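Local atomic coordinates of oxidoreductase (Bordetella pertussis, PDB entry 3Q2K), a protein that probably uses NAD to oxidise the sugar of UDP-N-acetylglucosaminuronic acid, an early step in making 2,3-diacetamido-2,3-dideoxy-D-mannuronic acid. Residues G39-S42 against K43-G47; S82-S85 against D86-A89; T100-G103 against L104-W107; R153-A156 against T157-L160. All coordinates share one frame; numbering follows the deposited sequence.

In the fold
Each of the four contacts lies where a loop turns into a helix. Contacts 1, 2 and 3 belong to the NAD-binding Rossmann fold. Contact 1 (39-47) and contact 3 (100-107) both touch the dinucleotide, contact 1 mainly through backbone N-H groups at the pyrophosphate, contact 3 through a serine hydroxyl and apolar side chains at a ribose and the adenine. Contact 3 is buried, whereas the others are partly exposed. Contact 2 (82-89), a serine-capped helix start, has its centre about 26 Å from the centre of the chain. Contact 4 (153-160) lies on the opposite side of that centre from contacts 2 and 3, and there a glutamine amide ties a 3-10 turn to the following helix.

Contact 1: residues G39-S42 against K43-G47. With NAI (1,4-dihydronicotinamide adenine dinucleotide), chain U.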
# COMPACT_ATOMS: atom_id res chain seq x y z
N GLY C 39 -27.05 14.36 34.49
CA GLY C 39 -27.30 12.94 34.34
C GLY C 39 -26.46 12.27 35.41
O GLY C 39 -26.17 12.88 36.44
N ARG C 40 -26.01 11.06 35.10
CA ARG C 40 -25.29 10.18 36.00
C ARG C 40 -24.01 10.67 36.67
O ARG C 40 -23.86 10.38 37.86
CB ARG C 40 -25.06 8.85 35.28
CG ARG C 40 -24.46 7.81 36.20
CD ARG C 40 -24.79 6.41 35.71
NE ARG C 40 -24.38 5.48 36.76
CZ ARG C 40 -23.11 5.19 37.03
NH1 ARG C 40 -22.14 5.71 36.29
NH2 ARG C 40 -22.80 4.35 38.01
N ILE C 41 -23.10 11.38 36.01
CA ILE C 41 -21.86 11.80 36.71
C ILE C 41 -22.03 13.16 37.38
O ILE C 41 -21.13 13.64 38.07
CB ILE C 41 -20.62 11.87 35.77
CG1 ILE C 41 -19.29 11.99 36.52
CG2 ILE C 41 -20.70 13.03 34.79
CD1 ILE C 41 -18.99 10.77 37.39
N SER C 42 -23.16 13.82 37.14
CA SER C 42 -23.30 15.19 37.62
C SER C 42 -23.16 15.24 39.14
O SER C 42 -22.61 16.18 39.71
CB SER C 42 -24.62 15.82 37.16
OG SER C 42 -25.76 15.05 37.52
N LYS C 43 -23.65 14.18 39.77
CA LYS C 43 -23.56 14.02 41.22
C LYS C 43 -22.17 14.06 41.82
O LYS C 43 -22.00 14.46 42.97
CB LYS C 43 -24.32 12.76 41.63
CG LYS C 43 -25.76 13.13 41.94
CD LYS C 43 -26.73 12.02 41.56
CE LYS C 43 -28.15 12.58 41.51
NZ LYS C 43 -29.17 11.52 41.30
N ASN C 44 -21.15 13.67 41.06
CA ASN C 44 -19.79 13.79 41.59
C ASN C 44 -19.30 15.22 41.43
O ASN C 44 -18.43 15.67 42.17
CB ASN C 44 -18.80 12.86 40.89
CG ASN C 44 -19.36 11.47 40.71
OD1 ASN C 44 -18.74 10.49 41.11
ND2 ASN C 44 -20.56 11.39 40.14
N HIS C 45 -19.84 15.91 40.43
CA HIS C 45 -19.38 17.27 40.21
C HIS C 45 -19.99 18.09 41.33
O HIS C 45 -19.26 18.65 42.14
CB HIS C 45 -19.79 17.79 38.83
CG HIS C 45 -18.96 17.21 37.73
ND1 HIS C 45 -17.73 17.74 37.38
CD2 HIS C 45 -19.14 16.11 36.96
CE1 HIS C 45 -17.20 17.00 36.42
NE2 HIS C 45 -18.04 16.02 36.13
N ILE C 46 -21.32 18.13 41.36
CA ILE C 46 -22.08 18.80 42.41
C ILE C 46 -21.43 18.56 43.77
O ILE C 46 -21.16 19.48 44.53
CB ILE C 46 -23.51 18.25 42.52
CG1 ILE C 46 -24.37 18.68 41.33
CG2 ILE C 46 -24.19 18.74 43.80
CD1 ILE C 46 -25.59 17.79 41.28
N GLY C 47 -21.17 17.30 44.12
CA GLY C 47 -20.48 17.03 45.38
C GLY C 47 -19.01 17.38 45.49
O GLY C 47 -18.46 17.54 46.58
PA NAI U . -25.79 10.84 31.06
O1A NAI U . -26.80 10.35 30.09
O2A NAI U . -26.16 10.19 32.49
O5B NAI U . -25.97 12.37 31.53
C5B NAI U . -26.52 13.09 30.43
C4B NAI U . -27.17 14.42 30.78
O4B NAI U . -26.88 15.38 29.76
C3B NAI U . -28.65 13.99 30.71
O3B NAI U . -29.30 14.47 31.89
C2B NAI U . -29.05 14.63 29.35
O2B NAI U . -30.41 15.07 29.32
C1B NAI U . -28.18 15.91 29.44
N9A NAI U . -28.16 16.53 28.13
C8A NAI U . -28.28 15.93 26.91
N7A NAI U . -28.19 16.86 26.00
C5A NAI U . -28.02 18.09 26.55
C6A NAI U . -27.86 19.41 26.07
N6A NAI U . -27.84 19.71 24.72
N1A NAI U . -27.69 20.36 26.98
C2A NAI U . -27.66 20.11 28.28
N3A NAI U . -27.81 18.89 28.76
C4A NAI U . -27.97 17.87 27.93
O3 NAI U . -24.36 10.16 30.82
PN NAI U . -23.17 10.63 31.80
O1N NAI U . -22.66 9.27 32.30
O2N NAI U . -23.43 11.45 33.07
O5D NAI U . -22.03 11.20 30.81
C5D NAI U . -21.23 12.10 31.56
C4D NAI U . -20.20 12.79 30.65
O4D NAI U . -19.08 12.73 31.56
C3D NAI U . -19.80 11.95 29.42
O3D NAI U . -18.78 12.55 28.64
C2D NAI U . -19.11 10.77 30.14
O2D NAI U . -18.11 10.28 29.26
C1D NAI U . -18.33 11.56 31.21
N1N NAI U . -18.11 10.80 32.45
C2N NAI U . -16.94 10.91 33.02
C3N NAI U . -16.71 10.21 34.20
C7N NAI U . -15.39 10.31 34.85
O7N NAI U . -15.04 9.42 35.60
N7N NAI U . -14.61 11.36 34.55
C4N NAI U . -17.71 9.40 34.72
C5N NAI U . -18.92 9.32 34.05
C6N NAI U . -19.10 10.06 32.89
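Ser42 and Ile41 present their carbonyls to Asn44, His45 and Ile46 where the glycine-rich dinucleotide-binding loop of the Rossmann fold, following strand 31-36, winds into helix 42-50. The oxygen of Ile41 is gripped twice by a single residue: Asn44 N donates to Ile41 O at 3.0 Å, and the amide Asn44 ND2 donates to the same oxygen at 3.1 Å. Both donors come from one face of the carbonyl plane, well above it, so neither lies on a lone pair. With Asn44 CG beside its own backbone N (chi1 -45°), the amide folds back along the helix start and can make this second bond. It also crosses the Ile41 side chain at about a right angle, Ile41 CD1 packing 3.2 Å from Asn44 ND2. The other flank of Ile41 belongs to the cofactor: CD1 lies 3.3 Å from C4N, the carbon of the dihydronicotinamide that carries the transferable hydride.

Ser42 turns its carbonyl down the helix, where Ile46 N meets Ser42 O at 2.9 Å and His45 N adds a weak bond. Its hydroxyl turns backward toward Gly39 O, at a separation too short to be trusted in detail. The ring of His45 is fixed from outside by Tyr325 and Glu122, while Arg40 forms a salt bridge with the bound UDP-sugar. Two successive backbone N-H groups hold the pyrophosphate. Ile41 N donates to the cofactor's O2N at 3.0 Å. Arg40 N donates to the cofactor's O2A at 2.8 Å in an almost straight hydrogen bond (N-H...O 169°).

Contact 2: residues S82-S85 against D86-A89; sequences SSLS and DMLA
The carboxylate of Asp86 has the hydroxyl of Ser83 over one face: Ser83 OG stands 3.3 Å from Asp86 CG, almost directly above CG and about equally far from the two oxygens, and bonds to neither. Toward the OD2 edge the next group is Ser82 OG, 4.4 Å from Asp86 OD2. The hydroxyl of Ser83 serves the backbone instead. Ser83 is the N-cap of helix 84-90, and its OG accepts from Asp86 N at 3.2 Å with an N-H...O angle of 170°. The reciprocal half of a capping box is not closed, since Ser83 N lies 4.0 Å from Asp86 OD2. A second hydroxyl joins in, Ser85 OG sharing a hydrogen bond with Ser83 OG.

Leu84, the first residue of the helix, packs against Leu88 one turn later, their side chains at a slant, with Leu84 CG 3.6 Å from Leu88 CD1. Leu84 holds its CG anti to the backbone N (chi1 172°), which brings its branches near Leu88 and, more loosely, the sulfur of Met87. This apolar side faces the Rossmann core: Met87 reaches Glu60 and Cys62 of strand 56-62, Leu88 meets Leu96, and Leu84 touches helix 105-114. Polar groups thus gather at the helix start while leucine and methionine face inward, and the negative carboxylate of Asp86, close to the N-terminal end of the helix dipole, is probably stabilised there.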
# COMPACT_ATOMS: atom_id res chain seq x y z
N SER C 82 -32.99 25.52 30.96
CA SER C 82 -33.32 24.33 30.21
C SER C 82 -32.57 24.36 28.88
O SER C 82 -32.63 23.38 28.14
CB SER C 82 -34.83 24.20 30.00
OG SER C 82 -35.30 25.24 29.16
N SER C 83 -31.84 25.42 28.58
CA SER C 83 -30.92 25.30 27.45
C SER C 83 -29.60 26.02 27.73
O SER C 83 -29.54 26.90 28.59
CB SER C 83 -31.51 25.84 26.15
OG SER C 83 -31.03 27.17 25.98
N LEU C 84 -28.56 25.67 26.99
CA LEU C 84 -27.29 26.30 27.31
C LEU C 84 -27.34 27.74 26.85
O LEU C 84 -26.75 28.59 27.52
CB LEU C 84 -26.09 25.55 26.72
CG LEU C 84 -24.73 26.25 26.85
CD1 LEU C 84 -24.37 26.29 28.32
CD2 LEU C 84 -23.66 25.44 26.14
N SER C 85 -27.98 28.05 25.72
CA SER C 85 -28.02 29.45 25.31
C SER C 85 -28.60 30.36 26.39
O SER C 85 -28.06 31.43 26.67
CB SER C 85 -28.79 29.68 24.01
OG SER C 85 -29.45 28.48 23.65
N ASP C 86 -29.67 29.88 27.00
CA ASP C 86 -30.35 30.67 28.02
C ASP C 86 -29.41 30.87 29.20
O ASP C 86 -29.26 31.98 29.72
CB ASP C 86 -31.64 30.00 28.50
CG ASP C 86 -32.59 29.73 27.35
OD1 ASP C 86 -32.38 30.34 26.28
OD2 ASP C 86 -33.53 28.91 27.52
N MET C 87 -28.77 29.78 29.59
CA MET C 87 -27.96 29.79 30.80
C MET C 87 -26.83 30.79 30.59
O MET C 87 -26.38 31.48 31.50
CB MET C 87 -27.40 28.40 31.09
CG MET C 87 -26.29 28.44 32.12
SD MET C 87 -25.95 26.72 32.51
CE MET C 87 -25.15 26.79 34.11
N LEU C 88 -26.39 30.89 29.34
CA LEU C 88 -25.27 31.77 29.04
C LEU C 88 -25.81 33.18 28.84
O LEU C 88 -25.14 34.15 29.18
CB LEU C 88 -24.57 31.32 27.75
CG LEU C 88 -23.74 30.05 27.89
CD1 LEU C 88 -23.38 29.56 26.51
CD2 LEU C 88 -22.45 30.21 28.68
N ALA C 89 -27.01 33.32 28.28
CA ALA C 89 -27.59 34.66 28.18
C ALA C 89 -27.91 35.23 29.56
O ALA C 89 -27.55 36.36 29.87
CB ALA C 89 -28.82 34.68 27.29

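Contact 3: residues T100-G103 against L104-W107; sequences TPSG and LHPW. With NAI (1,4-dihydronicotinamide adenine dinucleotide), chain U.
The imidazole of His105 lies with one face under Ser102, whose CA forms a CH-pi contact 3.6 Å from the ring centroid and 14° off the ring normal. Thr100 approaches the edge of the same ring, the two side chains running antiparallel past one another, and Thr100 OG1 sits in the ring plane, 3.3 Å from His105 CD2. The neighbouring ring nitrogen is used as well: His105 NE2 donates to Thr100 O at 2.8 Å, reaching that oxygen from above its carbonyl plane. With His105 CG beside its own backbone N (chi1 -61°), the ring is carried back across the turn toward both partners. His105 ND1 has a weak hydrogen bond to Pro124 O.

This turn joins strand 95-98 to helix 105-114 of the Rossmann fold and forms a wall of the NADH pocket. Beside the nicotinamide ribose, Ser102 OG shares a hydrogen bond of 2.6 Å with the cofactor's O3D, and His105 CE1 comes to 3.2 Å from O3D at the ring edge. Farther along the cofactor, Pro101 and Leu104 run alongside in the same direction, Pro101 CD 3.6 Å from Leu104 CD1. Together they pack against the adenine, Leu104 CD1 approaching N7A and Pro101 CD approaching C8A, while the loop is closed by Leu104 N donating to Pro101 O at 3.1 Å. At the far end Trp107 receives Gly103 O at its edge, near CD1, and makes a cation-pi contact with Lys137 of the second subunit.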
# COMPACT_ATOMS: atom_id res chain seq x y z
N THR C 100 -22.25 16.55 29.66
CA THR C 100 -23.16 16.03 28.65
C THR C 100 -22.55 14.84 27.89
O THR C 100 -21.40 14.46 28.14
CB THR C 100 -23.48 17.16 27.66
OG1 THR C 100 -22.27 17.86 27.35
CG2 THR C 100 -24.50 18.11 28.31
N PRO C 101 -23.35 14.25 26.99
CA PRO C 101 -22.83 13.24 26.09
C PRO C 101 -21.55 13.82 25.46
O PRO C 101 -21.52 15.01 25.14
CB PRO C 101 -23.97 13.06 25.09
CG PRO C 101 -25.23 13.50 25.81
CD PRO C 101 -24.74 14.62 26.68
N SER C 102 -20.51 13.00 25.33
CA SER C 102 -19.18 13.43 24.89
C SER C 102 -19.11 14.18 23.57
O SER C 102 -18.39 15.18 23.47
CB SER C 102 -18.24 12.22 24.89
OG SER C 102 -18.32 11.68 26.20
N GLY C 103 -19.89 13.77 22.58
CA GLY C 103 -19.91 14.52 21.32
C GLY C 103 -20.51 15.91 21.28
O GLY C 103 -20.36 16.62 20.28
N LEU C 104 -21.20 16.33 22.33
CA LEU C 104 -21.56 17.74 22.49
C LEU C 104 -20.48 18.65 23.06
O LEU C 104 -20.60 19.85 22.90
CB LEU C 104 -22.72 17.91 23.47
CG LEU C 104 -24.00 17.22 22.98
CD1 LEU C 104 -24.97 17.23 24.18
CD2 LEU C 104 -24.49 17.95 21.73
N HIS C 105 -19.51 18.11 23.80
CA HIS C 105 -18.57 18.94 24.54
C HIS C 105 -17.92 19.98 23.63
O HIS C 105 -17.82 21.15 24.00
CB HIS C 105 -17.45 18.11 25.17
CG HIS C 105 -17.95 17.11 26.16
ND1 HIS C 105 -17.13 16.18 26.76
CD2 HIS C 105 -19.20 16.87 26.64
CE1 HIS C 105 -17.84 15.43 27.58
NE2 HIS C 105 -19.10 15.84 27.53
N PRO C 106 -17.48 19.56 22.44
CA PRO C 106 -16.78 20.51 21.58
C PRO C 106 -17.65 21.74 21.30
O PRO C 106 -17.24 22.91 21.35
CB PRO C 106 -16.59 19.74 20.28
CG PRO C 106 -16.68 18.29 20.65
CD PRO C 106 -17.56 18.21 21.86
N TRP C 107 -18.88 21.45 20.91
CA TRP C 107 -19.77 22.50 20.46
C TRP C 107 -20.21 23.31 21.67
O TRP C 107 -20.25 24.54 21.61
CB TRP C 107 -20.95 21.87 19.70
CG TRP C 107 -20.43 21.03 18.58
CD1 TRP C 107 -20.42 19.67 18.50
CD2 TRP C 107 -19.81 21.51 17.38
NE1 TRP C 107 -19.85 19.27 17.31
CE2 TRP C 107 -19.46 20.38 16.61
CE3 TRP C 107 -19.52 22.78 16.87
CZ2 TRP C 107 -18.87 20.50 15.35
CZ3 TRP C 107 -18.92 22.90 15.63
CH2 TRP C 107 -18.60 21.76 14.88
PA NAI U . -25.79 10.84 31.06
O1A NAI U . -26.80 10.35 30.09
O2A NAI U . -26.16 10.19 32.49
O5B NAI U . -25.97 12.37 31.53
C5B NAI U . -26.52 13.09 30.43
C4B NAI U . -27.17 14.42 30.78
O4B NAI U . -26.88 15.38 29.76
C3B NAI U . -28.65 13.99 30.71
O3B NAI U . -29.30 14.47 31.89
C2B NAI U . -29.05 14.63 29.35
O2B NAI U . -30.41 15.07 29.32
C1B NAI U . -28.18 15.91 29.44
N9A NAI U . -28.16 16.53 28.13
C8A NAI U . -28.28 15.93 26.91
N7A NAI U . -28.19 16.86 26.00
C5A NAI U . -28.02 18.09 26.55
C6A NAI U . -27.86 19.41 26.07
N6A NAI U . -27.84 19.71 24.72
N1A NAI U . -27.69 20.36 26.98
C2A NAI U . -27.66 20.11 28.28
N3A NAI U . -27.81 18.89 28.76
C4A NAI U . -27.97 17.87 27.93
O3 NAI U . -24.36 10.16 30.82
PN NAI U . -23.17 10.63 31.80
O1N NAI U . -22.66 9.27 32.30
O2N NAI U . -23.43 11.45 33.07
O5D NAI U . -22.03 11.20 30.81
C5D NAI U . -21.23 12.10 31.56
C4D NAI U . -20.20 12.79 30.65
O4D NAI U . -19.08 12.73 31.56
C3D NAI U . -19.80 11.95 29.42
O3D NAI U . -18.78 12.55 28.64
C2D NAI U . -19.11 10.77 30.14
O2D NAI U . -18.11 10.28 29.26
C1D NAI U . -18.33 11.56 31.21
N1N NAI U . -18.11 10.80 32.45
C2N NAI U . -16.94 10.91 33.02
C3N NAI U . -16.71 10.21 34.20
C7N NAI U . -15.39 10.31 34.85
O7N NAI U . -15.04 9.42 35.60
N7N NAI U . -14.61 11.36 34.55
C4N NAI U . -17.71 9.40 34.72
C5N NAI U . -18.92 9.32 34.05
C6N NAI U . -19.10 10.06 32.89

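Contact 4: residues R153-A156 against T157-L160; sequences RRNA and TLQL
Gln159 folds back toward Arg153 and Asn155. Its CB starts 3.6 Å from Asn155 O and as close to Ala156 O, over the first turn of the helix. CG stays near the carbonyls, 3.7 Å from Asn155 O, and the bend at chi2 (-51°) then swings the amide back toward the preceding turn. CD passes 3.9 Å from Arg154 NH2. At the tip NE2 donates to Arg153 O at 2.9 Å, with an N-H...O angle of 173°; the acceptor lies in the amide plane and the bond runs close to the direction of the Arg153 C=O. OE1 is taken by Lys163, so both ends of the amide are engaged, which is consistent with this orientation of the amide.

The backbone here passes from a 3-10 segment at 153-154 into helix 156-166, on the connection that leads from strand 146-148 at the edge of the Rossmann sheet to strand 173-181 of the mixed sheet. Asn155 occupies the N-cap position without a side-chain capping bond. Its carbonyl carries the first helical bond, Gln159 N to Asn155 O at 2.9 Å, while its side chain runs alongside that of Leu158, Asn155 ND2 4.1 Å from Leu158 CD1.

Arg154 crosses Gln159 with its guanidinium plane 41° from the amide. Arg154 NH2 and Gln159 NE2 are both donors and do not bond; Arg154 NH2 has a salt bridge to Glu339 instead. Arg153 sends its guanidinium away from the turn, to Asp214 and Glu344, and makes a cation-pi contact with Trp218, whereas Thr157 OG1 is hydrogen-bonded to Val288 O.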
# COMPACT_ATOMS: atom_id res chain seq x y z
N ARG C 153 -5.28 11.05 37.14
CA ARG C 153 -3.93 11.61 37.23
C ARG C 153 -3.54 11.96 38.66
O ARG C 153 -2.36 12.03 39.02
CB ARG C 153 -3.78 12.80 36.28
CG ARG C 153 -3.62 12.44 34.82
CD ARG C 153 -3.37 13.72 34.03
NE ARG C 153 -3.33 13.49 32.58
CZ ARG C 153 -2.73 14.30 31.71
NH1 ARG C 153 -2.10 15.39 32.11
NH2 ARG C 153 -2.75 14.02 30.42
N ARG C 154 -4.53 12.18 39.51
CA ARG C 154 -4.24 12.62 40.86
C ARG C 154 -4.12 11.40 41.75
O ARG C 154 -3.73 11.53 42.91
CB ARG C 154 -5.35 13.52 41.41
CG ARG C 154 -5.65 14.77 40.59
CD ARG C 154 -4.42 15.64 40.38
NE ARG C 154 -3.68 15.90 41.61
CZ ARG C 154 -2.36 15.94 41.67
NH1 ARG C 154 -1.75 16.18 42.82
NH2 ARG C 154 -1.64 15.73 40.57
N ASN C 155 -4.48 10.23 41.24
CA ASN C 155 -4.32 9.01 42.02
C ASN C 155 -2.95 8.96 42.68
O ASN C 155 -1.92 9.06 42.02
CB ASN C 155 -4.40 7.79 41.11
CG ASN C 155 -5.83 7.42 40.81
OD1 ASN C 155 -6.74 8.19 41.12
ND2 ASN C 155 -6.04 6.26 40.19
N ALA C 156 -2.91 8.74 43.99
CA ALA C 156 -1.61 8.59 44.65
C ALA C 156 -0.70 7.53 44.06
O ALA C 156 0.51 7.77 44.00
CB ALA C 156 -1.76 8.35 46.14
N THR C 157 -1.24 6.37 43.70
CA THR C 157 -0.40 5.34 43.07
C THR C 157 0.29 5.84 41.79
O THR C 157 1.49 5.61 41.62
CB THR C 157 -1.28 4.16 42.67
OG1 THR C 157 -2.39 4.73 41.97
CG2 THR C 157 -1.76 3.41 43.92
N LEU C 158 -0.44 6.51 40.91
CA LEU C 158 0.10 6.87 39.60
C LEU C 158 1.02 8.08 39.77
O LEU C 158 2.03 8.20 39.08
CB LEU C 158 -1.03 7.15 38.60
CG LEU C 158 -1.92 5.99 38.14
CD1 LEU C 158 -3.11 6.40 37.27
CD2 LEU C 158 -1.10 4.90 37.46
N GLN C 159 0.71 8.96 40.72
CA GLN C 159 1.68 9.99 41.09
C GLN C 159 3.06 9.45 41.46
O GLN C 159 4.09 9.95 41.01
CB GLN C 159 1.16 10.88 42.22
CG GLN C 159 0.31 12.05 41.75
CD GLN C 159 0.99 12.87 40.66
OE1 GLN C 159 2.12 13.32 40.84
NE2 GLN C 159 0.32 13.05 39.53
N LEU C 160 3.11 8.40 42.27
CA LEU C 160 4.41 7.81 42.59
C LEU C 160 5.10 7.24 41.36
O LEU C 160 6.32 7.28 41.20
CB LEU C 160 4.23 6.64 43.57
CG LEU C 160 3.94 6.89 45.05
CD1 LEU C 160 3.67 5.55 45.73
CD2 LEU C 160 5.16 7.55 45.65